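Local coordinates for protein putative pectin lyase (Geobacillus virus E2, PDB 7CHU) that is the tailspike of a thermophilic deep-sea bacteriophage, a trimeric beta-helix related to pectate lyases that probably serves host recognition and cell invasion, at residues 240-245 against 251-256; 268-273 against 282-287; 305-310 against 314-319. All blocks are in the same frame, centred on the assembly; numbering follows the deposited sequence.

From the N terminus, the chain makes three contacts in series: interaction 1 closes before interaction 2 opens, and interaction 2 before interaction 3, so none encloses or crosses another. Each closes a short loop (five, eight and three residues between its segments) and sets one strand of a beta-helix coil against the next strand across the interior. The first segments, 240-245, 268-273 and 305-310, hold neighbouring parallel strands on one wall; 251-256, 282-287 and 314-319 do the same on the facing wall. Interaction 2 touches both others, its centre 6 Å from each, whereas interactions 1 and 3 have centres 11 Å apart and nearest atoms about 6 Å apart.

Interaction 1 (240-245 against 251-256); sequences VYIYNG and NRLLFI
Strand 240-243, carrying V240 and I242, faces strand 251-256, carrying L253 and F255, with segment axes 10.8 Å apart at closest and N-to-C directions at 165°. At that separation the strands are not paired in a sheet, and only side chains bridge them; the nearest CA atoms lie across V240-F255 and I242-L253. I242 meets both partners. CG2 of I242 lies 3.7 Å from CD1 of L253, and CD1 of I242 comes within 3.9 Å of the same methyl, so the two side chains join tip to tip. The longer branch of I242 starts with CG1 anti to the carbonyl carbon (chi1 -60°), and a near-extended chi2 (160°) carries CD1 of I242 on to 4.0 Å from CE1 of F255. V240 reaches the far end of the ring obliquely, CG1 of V240 being 4.1 Å from CZ of F255. The contact is wholly apolar, buries 145 Å² and belongs to the beta-helix interior. Backbone bonds to Y269 and to L212 and I214 place 240-243 between strands 268-271 and 212-215. I214 also packs on V240 and L253, while I222 of strand 220-228 and F260 of strand 259-261 pack on F255.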
loop_
_atom_site.group_PDB
_atom_site.type_symbol
_atom_site.label_atom_id
_atom_site.label_comp_id
_atom_site.label_asym_id
_atom_site.label_seq_id
_atom_site.Cartn_x
_atom_site.Cartn_y
_atom_site.Cartn_z
ATOM N N VAL A 240 -0.991 -21.238 0.577
ATOM C CA VAL A 240 -1.969 -20.774 -0.410
ATOM C C VAL A 240 -1.574 -21.389 -1.743
ATOM O O VAL A 240 -0.420 -21.262 -2.159
ATOM C CB VAL A 240 -1.994 -19.240 -0.535
ATOM C CG1 VAL A 240 -3.044 -18.808 -1.588
ATOM C CG2 VAL A 240 -2.289 -18.597 0.799
ATOM N N TYR A 241 -2.498 -22.087 -2.387
ATOM C CA TYR A 241 -2.238 -22.731 -3.674
ATOM C C TYR A 241 -3.153 -22.089 -4.708
ATOM O O TYR A 241 -4.382 -22.163 -4.579
ATOM C CB TYR A 241 -2.477 -24.236 -3.576
ATOM C CG TYR A 241 -1.902 -25.060 -4.728
ATOM C CD1 TYR A 241 -2.584 -25.195 -5.948
ATOM C CD2 TYR A 241 -0.690 -25.724 -4.588
ATOM C CE1 TYR A 241 -2.033 -25.966 -7.010
ATOM C CE2 TYR A 241 -0.154 -26.497 -5.634
ATOM C CZ TYR A 241 -0.822 -26.602 -6.828
ATOM O OH TYR A 241 -0.268 -27.366 -7.826
ATOM N N ILE A 242 -2.569 -21.443 -5.711
ATOM C CA ILE A 242 -3.324 -20.711 -6.722
ATOM C C ILE A 242 -3.145 -21.442 -8.050
ATOM O O ILE A 242 -2.040 -21.474 -8.602
ATOM C CB ILE A 242 -2.864 -19.247 -6.828
ATOM C CG1 ILE A 242 -3.067 -18.541 -5.471
ATOM C CG2 ILE A 242 -3.629 -18.562 -7.960
ATOM C CD1 ILE A 242 -2.239 -17.225 -5.243
ATOM N N TYR A 243 -4.234 -22.028 -8.563
ATOM C CA TYR A 243 -4.225 -22.863 -9.761
ATOM C C TYR A 243 -5.004 -22.176 -10.885
ATOM O O TYR A 243 -6.024 -21.532 -10.638
ATOM C CB TYR A 243 -4.857 -24.229 -9.422
ATOM C CG TYR A 243 -4.843 -25.290 -10.500
ATOM C CD1 TYR A 243 -3.746 -25.451 -11.350
ATOM C CD2 TYR A 243 -5.909 -26.165 -10.634
ATOM C CE1 TYR A 243 -3.736 -26.443 -12.336
ATOM C CE2 TYR A 243 -5.915 -27.161 -11.606
ATOM C CZ TYR A 243 -4.825 -27.298 -12.455
ATOM O OH TYR A 243 -4.815 -28.292 -13.412
ATOM N N ASN A 244 -4.529 -22.284 -12.119
ATOM C CA ASN A 244 -5.321 -21.670 -13.181
ATOM C C ASN A 244 -6.536 -22.532 -13.549
ATOM O O ASN A 244 -7.577 -21.985 -13.937
ATOM C CB ASN A 244 -4.451 -21.347 -14.419
ATOM C CG ASN A 244 -3.667 -22.554 -14.978
ATOM O OD1 ASN A 244 -3.474 -23.587 -14.336
ATOM N ND2 ASN A 244 -3.154 -22.372 -16.183
ATOM N N GLY A 245 -6.460 -23.840 -13.345
ATOM C CA GLY A 245 -7.487 -24.753 -13.829
ATOM C C GLY A 245 -7.353 -25.036 -15.314
ATOM O O GLY A 245 -6.388 -24.631 -15.972
ATOM N N ASN A 251 -6.602 -14.522 -11.685
ATOM C CA ASN A 251 -6.028 -13.219 -11.978
ATOM C C ASN A 251 -6.664 -12.169 -11.070
ATOM O O ASN A 251 -7.779 -12.350 -10.564
ATOM C CB ASN A 251 -6.197 -12.858 -13.467
ATOM C CG ASN A 251 -7.627 -12.576 -13.830
ATOM O OD1 ASN A 251 -8.130 -11.498 -13.537
ATOM N ND2 ASN A 251 -8.310 -13.561 -14.441
ATOM N N ARG A 252 -5.926 -11.083 -10.849
ATOM C CA ARG A 252 -6.382 -9.978 -10.002
ATOM C C ARG A 252 -6.766 -10.449 -8.599
ATOM O O ARG A 252 -7.743 -9.978 -8.008
ATOM C CB ARG A 252 -7.529 -9.225 -10.676
ATOM C CG ARG A 252 -7.063 -8.330 -11.820
ATOM C CD ARG A 252 -6.201 -7.167 -11.283
ATOM N NE ARG A 252 -6.985 -6.286 -10.429
ATOM C CZ ARG A 252 -6.494 -5.246 -9.756
ATOM N NH1 ARG A 252 -5.209 -4.940 -9.855
ATOM N NH2 ARG A 252 -7.302 -4.492 -9.000
ATOM N N LEU A 253 -6.012 -11.403 -8.066
ATOM C CA LEU A 253 -6.037 -11.710 -6.641
ATOM C C LEU A 253 -5.128 -10.717 -5.921
ATOM O O LEU A 253 -3.920 -10.699 -6.179
ATOM C CB LEU A 253 -5.544 -13.130 -6.376
ATOM C CG LEU A 253 -6.227 -14.329 -7.066
ATOM C CD1 LEU A 253 -5.434 -15.598 -6.797
ATOM C CD2 LEU A 253 -7.614 -14.471 -6.545
ATOM N N LEU A 254 -5.686 -9.920 -5.009
ATOM C CA LEU A 254 -4.922 -8.892 -4.297
ATOM C C LEU A 254 -4.828 -9.269 -2.827
ATOM O O LEU A 254 -5.823 -9.194 -2.099
ATOM C CB LEU A 254 -5.559 -7.512 -4.461
ATOM C CG LEU A 254 -5.024 -6.693 -5.649
ATOM C CD1 LEU A 254 -5.349 -7.308 -7.033
ATOM C CD2 LEU A 254 -5.474 -5.225 -5.608
ATOM N N PHE A 255 -3.636 -9.675 -2.396
ATOM C CA PHE A 255 -3.351 -9.950 -0.995
ATOM C C PHE A 255 -2.719 -8.696 -0.398
ATOM O O PHE A 255 -1.662 -8.257 -0.856
ATOM C CB PHE A 255 -2.409 -11.151 -0.848
ATOM C CG PHE A 255 -2.956 -12.447 -1.408
ATOM C CD1 PHE A 255 -2.930 -12.701 -2.769
ATOM C CD2 PHE A 255 -3.464 -13.417 -0.557
ATOM C CE1 PHE A 255 -3.398 -13.908 -3.276
ATOM C CE2 PHE A 255 -3.957 -14.623 -1.052
ATOM C CZ PHE A 255 -3.937 -14.866 -2.422
ATOM N N ILE A 256 -3.383 -8.084 0.579
ATOM C CA ILE A 256 -2.952 -6.802 1.111
ATOM C C ILE A 256 -2.695 -6.970 2.592
ATOM O O ILE A 256 -3.574 -7.425 3.334
ATOM C CB ILE A 256 -3.975 -5.693 0.852
ATOM C CG1 ILE A 256 -4.176 -5.491 -0.657
ATOM C CG2 ILE A 256 -3.506 -4.393 1.533
ATOM C CD1 ILE A 256 -5.321 -4.498 -0.988
#

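Interaction 2 (268-273 against 282-287)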
loop_
_atom_site.group_PDB
_atom_site.type_symbol
_atom_site.label_atom_id
_atom_site.label_comp_id
_atom_site.label_asym_id
_atom_site.label_seq_id
_atom_site.Cartn_x
_atom_site.Cartn_y
_atom_site.Cartn_z
ATOM N N VAL A 268 3.152 -19.410 -0.609
ATOM C CA VAL A 268 2.344 -19.129 -1.787
ATOM C C VAL A 268 2.897 -19.984 -2.913
ATOM O O VAL A 268 4.097 -19.927 -3.195
ATOM C CB VAL A 268 2.409 -17.644 -2.175
ATOM C CG1 VAL A 268 1.807 -17.429 -3.553
ATOM C CG2 VAL A 268 1.712 -16.788 -1.124
ATOM N N TYR A 269 2.034 -20.786 -3.543
ATOM C CA TYR A 269 2.432 -21.649 -4.651
ATOM C C TYR A 269 1.511 -21.364 -5.833
ATOM O O TYR A 269 0.311 -21.638 -5.757
ATOM C CB TYR A 269 2.351 -23.127 -4.238
ATOM C CG TYR A 269 2.995 -24.066 -5.217
ATOM C CD1 TYR A 269 2.352 -24.387 -6.406
ATOM C CD2 TYR A 269 4.258 -24.613 -4.968
ATOM C CE1 TYR A 269 2.919 -25.254 -7.336
ATOM C CE2 TYR A 269 4.851 -25.486 -5.889
ATOM C CZ TYR A 269 4.167 -25.808 -7.065
ATOM O OH TYR A 269 4.722 -26.649 -7.997
ATOM N N PHE A 270 2.054 -20.774 -6.902
ATOM C CA PHE A 270 1.306 -20.557 -8.132
ATOM C C PHE A 270 1.522 -21.759 -9.041
ATOM O O PHE A 270 2.650 -22.235 -9.195
ATOM C CB PHE A 270 1.743 -19.288 -8.864
ATOM C CG PHE A 270 1.173 -18.018 -8.295
ATOM C CD1 PHE A 270 -0.051 -17.521 -8.725
ATOM C CD2 PHE A 270 1.873 -17.312 -7.348
ATOM C CE1 PHE A 270 -0.568 -16.335 -8.208
ATOM C CE2 PHE A 270 1.390 -16.105 -6.845
ATOM C CZ PHE A 270 0.176 -15.615 -7.258
ATOM N N ASP A 271 0.436 -22.256 -9.626
ATOM C CA ASP A 271 0.471 -23.415 -10.516
ATOM C C ASP A 271 -0.277 -23.015 -11.783
ATOM O O ASP A 271 -1.478 -22.751 -11.729
ATOM C CB ASP A 271 -0.166 -24.622 -9.824
ATOM C CG ASP A 271 -0.230 -25.870 -10.705
ATOM O OD1 ASP A 271 0.061 -25.822 -11.928
ATOM O OD2 ASP A 271 -0.608 -26.919 -10.139
ATOM N N SER A 272 0.443 -22.900 -12.901
ATOM C CA SER A 272 -0.157 -22.508 -14.174
ATOM C C SER A 272 -0.188 -23.674 -15.154
ATOM O O SER A 272 -0.302 -23.459 -16.368
ATOM C CB SER A 272 0.587 -21.326 -14.795
ATOM O OG SER A 272 0.270 -20.085 -14.155
ATOM N N THR A 273 -0.105 -24.899 -14.647
ATOM C CA THR A 273 -0.025 -26.058 -15.535
ATOM C C THR A 273 -1.374 -26.543 -16.048
ATOM O O THR A 273 -1.402 -27.471 -16.858
ATOM C CB THR A 273 0.656 -27.234 -14.848
ATOM O OG1 THR A 273 -0.149 -27.676 -13.745
ATOM C CG2 THR A 273 2.091 -26.860 -14.399
ATOM N N ASN A 282 -1.710 -10.876 -10.352
ATOM C CA ASN A 282 -1.998 -11.001 -8.936
ATOM C C ASN A 282 -0.989 -10.196 -8.134
ATOM O O ASN A 282 0.118 -9.946 -8.603
ATOM C CB ASN A 282 -1.976 -12.464 -8.565
ATOM C CG ASN A 282 -2.926 -13.251 -9.441
ATOM O OD1 ASN A 282 -4.138 -13.035 -9.362
ATOM N ND2 ASN A 282 -2.386 -14.114 -10.322
ATOM N N GLN A 283 -1.377 -9.779 -6.925
ATOM C CA GLN A 283 -0.590 -8.799 -6.187
ATOM C C GLN A 283 -0.430 -9.216 -4.735
ATOM O O GLN A 283 -1.348 -9.789 -4.139
ATOM C CB GLN A 283 -1.238 -7.409 -6.244
ATOM C CG GLN A 283 -1.488 -6.888 -7.659
ATOM C CD GLN A 283 -1.451 -5.373 -7.743
ATOM O OE1 GLN A 283 -1.064 -4.694 -6.779
ATOM N NE2 GLN A 283 -1.828 -4.830 -8.901
ATOM N N PHE A 284 0.734 -8.889 -4.173
ATOM C CA PHE A 284 1.042 -9.033 -2.755
ATOM C C PHE A 284 1.594 -7.690 -2.295
ATOM O O PHE A 284 2.701 -7.314 -2.686
ATOM C CB PHE A 284 2.051 -10.153 -2.522
ATOM C CG PHE A 284 1.532 -11.499 -2.953
ATOM C CD1 PHE A 284 1.638 -11.899 -4.275
ATOM C CD2 PHE A 284 0.896 -12.320 -2.050
ATOM C CE1 PHE A 284 1.103 -13.119 -4.702
ATOM C CE2 PHE A 284 0.361 -13.568 -2.461
ATOM C CZ PHE A 284 0.473 -13.959 -3.780
ATOM N N ILE A 285 0.820 -6.961 -1.490
ATOM C CA ILE A 285 1.173 -5.603 -1.075
ATOM C C ILE A 285 1.406 -5.627 0.431
ATOM O O ILE A 285 0.481 -5.885 1.209
ATOM C CB ILE A 285 0.093 -4.584 -1.467
ATOM C CG1 ILE A 285 -0.131 -4.624 -2.995
ATOM C CG2 ILE A 285 0.470 -3.151 -0.951
ATOM C CD1 ILE A 285 -1.378 -3.857 -3.460
ATOM N N GLY A 286 2.636 -5.373 0.844
ATOM C CA GLY A 286 2.910 -5.299 2.263
ATOM C C GLY A 286 2.836 -6.616 2.994
ATOM O O GLY A 286 2.641 -6.625 4.208
ATOM N N CYS A 287 3.039 -7.734 2.300
ATOM C CA CYS A 287 2.834 -9.024 2.934
ATOM C C CYS A 287 4.101 -9.523 3.622
ATOM O O CYS A 287 5.227 -9.125 3.293
ATOM C CB CYS A 287 2.314 -10.050 1.920
ATOM S SG CYS A 287 0.662 -9.636 1.247
#
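The interior of the parallel beta-helix, the fold of the pectate-lyase-like family, is filled here by V268 and F270 from one wall and N282 and F284 from the other. The nearest CA pairs, V268-F284 and F270-N282, are about 10 Å apart, and 173 Å² is buried by side chains alone. The two phenyl rings meet rim to rim: CE1 of F284 lies 3.7 Å from CE2 of F270, each ring reaching the other's edge close to its plane. This is neither an offset stack nor a T-shaped pair. V268 grips the far end of F284 with both methyls, CG1 of V268 lying 3.7 Å from CZ of F284 and CG2 of V268 3.7 Å from CE2 of F284. N282 lies obliquely beside F270, its amide plane 26° from the ring plane, with ND2 of N282 3.6 Å from CE1 of F270. N282 has CG anti to the carbonyl carbon (chi1 -55°), and its amide also meets the preceding coil. The ring of F284 stacks on F255 of that coil. The wall-to-wall contact is therefore apolar apart from the N282 amide, whose OD1 is satisfied by L253 N and whose ND2 makes a weak bond to S250 O, which is consistent with a buried amide accommodated beside an aromatic ring.

Interaction 3 (305-310 against 314-319)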
loop_
_atom_site.group_PDB
_atom_site.type_symbol
_atom_site.label_atom_id
_atom_site.label_comp_id
_atom_site.label_asym_id
_atom_site.label_seq_id
_atom_site.Cartn_x
_atom_site.Cartn_y
_atom_site.Cartn_z
ATOM N N PRO A 305 10.377 -22.990 -1.722
ATOM C CA PRO A 305 10.464 -21.528 -1.717
ATOM C C PRO A 305 9.336 -20.912 -0.907
ATOM O O PRO A 305 8.278 -21.521 -0.710
ATOM C CB PRO A 305 10.369 -21.157 -3.200
ATOM C CG PRO A 305 9.651 -22.314 -3.828
ATOM C CD PRO A 305 10.079 -23.527 -3.056
ATOM N N HIS A 306 9.606 -19.713 -0.375
ATOM C CA HIS A 306 8.553 -18.964 0.306
ATOM C C HIS A 306 7.447 -18.625 -0.671
ATOM O O HIS A 306 6.269 -18.729 -0.334
ATOM C CB HIS A 306 9.089 -17.675 0.957
ATOM C CG HIS A 306 9.667 -17.871 2.332
ATOM N ND1 HIS A 306 10.133 -19.087 2.778
ATOM C CD2 HIS A 306 9.837 -17.004 3.364
ATOM C CE1 HIS A 306 10.582 -18.959 4.016
ATOM N NE2 HIS A 306 10.403 -17.708 4.400
ATOM N N MET A 307 7.805 -18.240 -1.896
ATOM C CA MET A 307 6.818 -18.023 -2.951
ATOM C C MET A 307 7.290 -18.750 -4.200
ATOM O O MET A 307 8.368 -18.439 -4.716
ATOM C CB MET A 307 6.636 -16.528 -3.245
ATOM C CG MET A 307 5.736 -16.275 -4.468
ATOM S SD MET A 307 5.485 -14.531 -4.850
ATOM C CE MET A 307 4.630 -13.991 -3.373
ATOM N N TYR A 308 6.496 -19.708 -4.698
ATOM C CA TYR A 308 6.744 -20.298 -6.017
ATOM C C TYR A 308 5.858 -19.586 -7.024
ATOM O O TYR A 308 4.633 -19.683 -6.944
ATOM C CB TYR A 308 6.469 -21.804 -6.051
ATOM C CG TYR A 308 6.602 -22.368 -7.442
ATOM C CD1 TYR A 308 7.847 -22.403 -8.079
ATOM C CD2 TYR A 308 5.492 -22.850 -8.133
ATOM C CE1 TYR A 308 7.990 -22.901 -9.365
ATOM C CE2 TYR A 308 5.620 -23.355 -9.420
ATOM C CZ TYR A 308 6.871 -23.380 -10.034
ATOM O OH TYR A 308 6.999 -23.883 -11.312
ATOM N N LEU A 309 6.460 -18.841 -7.946
ATOM C CA LEU A 309 5.715 -17.944 -8.833
ATOM C C LEU A 309 5.723 -18.461 -10.276
ATOM O O LEU A 309 6.408 -17.921 -11.140
ATOM C CB LEU A 309 6.308 -16.551 -8.732
ATOM C CG LEU A 309 5.685 -15.388 -9.488
ATOM C CD1 LEU A 309 4.188 -15.552 -9.459
ATOM C CD2 LEU A 309 6.120 -14.033 -8.855
ATOM N N ASP A 310 4.923 -19.510 -10.542
ATOM C CA ASP A 310 4.606 -19.909 -11.920
ATOM C C ASP A 310 3.423 -19.065 -12.390
ATOM O O ASP A 310 2.262 -19.498 -12.404
ATOM C CB ASP A 310 4.316 -21.404 -12.006
ATOM C CG ASP A 310 3.965 -21.877 -13.427
ATOM O OD1 ASP A 310 4.321 -21.215 -14.442
ATOM O OD2 ASP A 310 3.316 -22.941 -13.518
ATOM N N THR A 314 2.987 -10.553 -11.893
ATOM C CA THR A 314 2.690 -10.511 -10.472
ATOM C C THR A 314 3.372 -9.298 -9.857
ATOM O O THR A 314 4.495 -8.941 -10.240
ATOM C CB THR A 314 3.173 -11.796 -9.785
ATOM O OG1 THR A 314 2.752 -12.928 -10.559
ATOM C CG2 THR A 314 2.627 -11.920 -8.359
ATOM N N TYR A 315 2.710 -8.678 -8.895
ATOM C CA TYR A 315 3.248 -7.491 -8.235
ATOM C C TYR A 315 3.578 -7.874 -6.798
ATOM O O TYR A 315 2.672 -8.157 -6.009
ATOM C CB TYR A 315 2.247 -6.337 -8.255
ATOM C CG TYR A 315 1.675 -5.954 -9.614
ATOM C CD1 TYR A 315 0.796 -6.800 -10.276
ATOM C CD2 TYR A 315 1.980 -4.720 -10.206
ATOM C CE1 TYR A 315 0.234 -6.443 -11.486
ATOM C CE2 TYR A 315 1.428 -4.348 -11.422
ATOM C CZ TYR A 315 0.547 -5.227 -12.059
ATOM O OH TYR A 315 -0.031 -4.880 -13.256
ATOM N N VAL A 316 4.860 -7.915 -6.466
ATOM C CA VAL A 316 5.278 -8.200 -5.099
ATOM C C VAL A 316 5.845 -6.897 -4.538
ATOM O O VAL A 316 7.032 -6.581 -4.722
ATOM C CB VAL A 316 6.291 -9.357 -5.041
ATOM C CG1 VAL A 316 6.604 -9.733 -3.607
ATOM C CG2 VAL A 316 5.760 -10.594 -5.840
ATOM N N MET A 317 4.986 -6.137 -3.853
ATOM C CA MET A 317 5.259 -4.767 -3.445
ATOM C C MET A 317 5.527 -4.692 -1.949
ATOM O O MET A 317 4.673 -5.070 -1.137
ATOM C CB MET A 317 4.095 -3.844 -3.809
ATOM C CG MET A 317 3.631 -3.964 -5.249
ATOM S SD MET A 317 4.890 -3.458 -6.450
ATOM C CE MET A 317 5.085 -1.714 -6.045
ATOM N N ASN A 318 6.693 -4.155 -1.599
ATOM C CA ASN A 318 7.106 -3.919 -0.213
ATOM C C ASN A 318 6.735 -5.105 0.683
ATOM O O ASN A 318 6.041 -4.986 1.695
ATOM C CB ASN A 318 6.559 -2.574 0.337
ATOM C CG ASN A 318 5.117 -2.258 -0.096
ATOM O OD1 ASN A 318 4.840 -1.935 -1.267
ATOM N ND2 ASN A 318 4.196 -2.304 0.864
ATOM N N CYS A 319 7.216 -6.280 0.287
ATOM C CA CYS A 319 6.997 -7.469 1.090
ATOM C C CYS A 319 8.258 -7.835 1.850
ATOM O O CYS A 319 9.383 -7.482 1.467
ATOM C CB CYS A 319 6.511 -8.657 0.245
ATOM S SG CYS A 319 4.893 -8.403 -0.553
#
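L309, T314 and V316 have the most surface buried where segments 305-310 and 314-319 face each other across the parallel beta-helix interior. L309 and T314 come together tip to tip just beside the three-residue connection, where the CA atoms of L309 and T314 are 8.2 Å apart; the next facing pair away from the loop, M307 and V316, has its CA atoms 10.2 Å apart. The leucine offers both methyls. CD1 of L309 lies 3.2 Å from T314 OG1, a tight carbon-to-oxygen approach, and CD2 of L309 rests 3.8 Å from T314 CB, so the fork of L309 closes over the branch point of the threonine. L309 reaches there because its CG is anti to the backbone N (chi1 -177°), which extends the side chain across the coil. Across the wider spacing, the long M307 side chain reaches V316, extended as far as SD and with the bend at the terminal methyl (chi3 -63°); SD of M307 lies 4.1 Å from V316 CG2. F284 of the preceding coil lies against M307 and T314, and F321, further round the same coil, against V316. Strand 307-309 is bonded through its backbone to V268 and F270 on one flank and to F328 and K330 on the other. On the facing wall, the backbone N of T314 donates to N336 OD1 of a later coil.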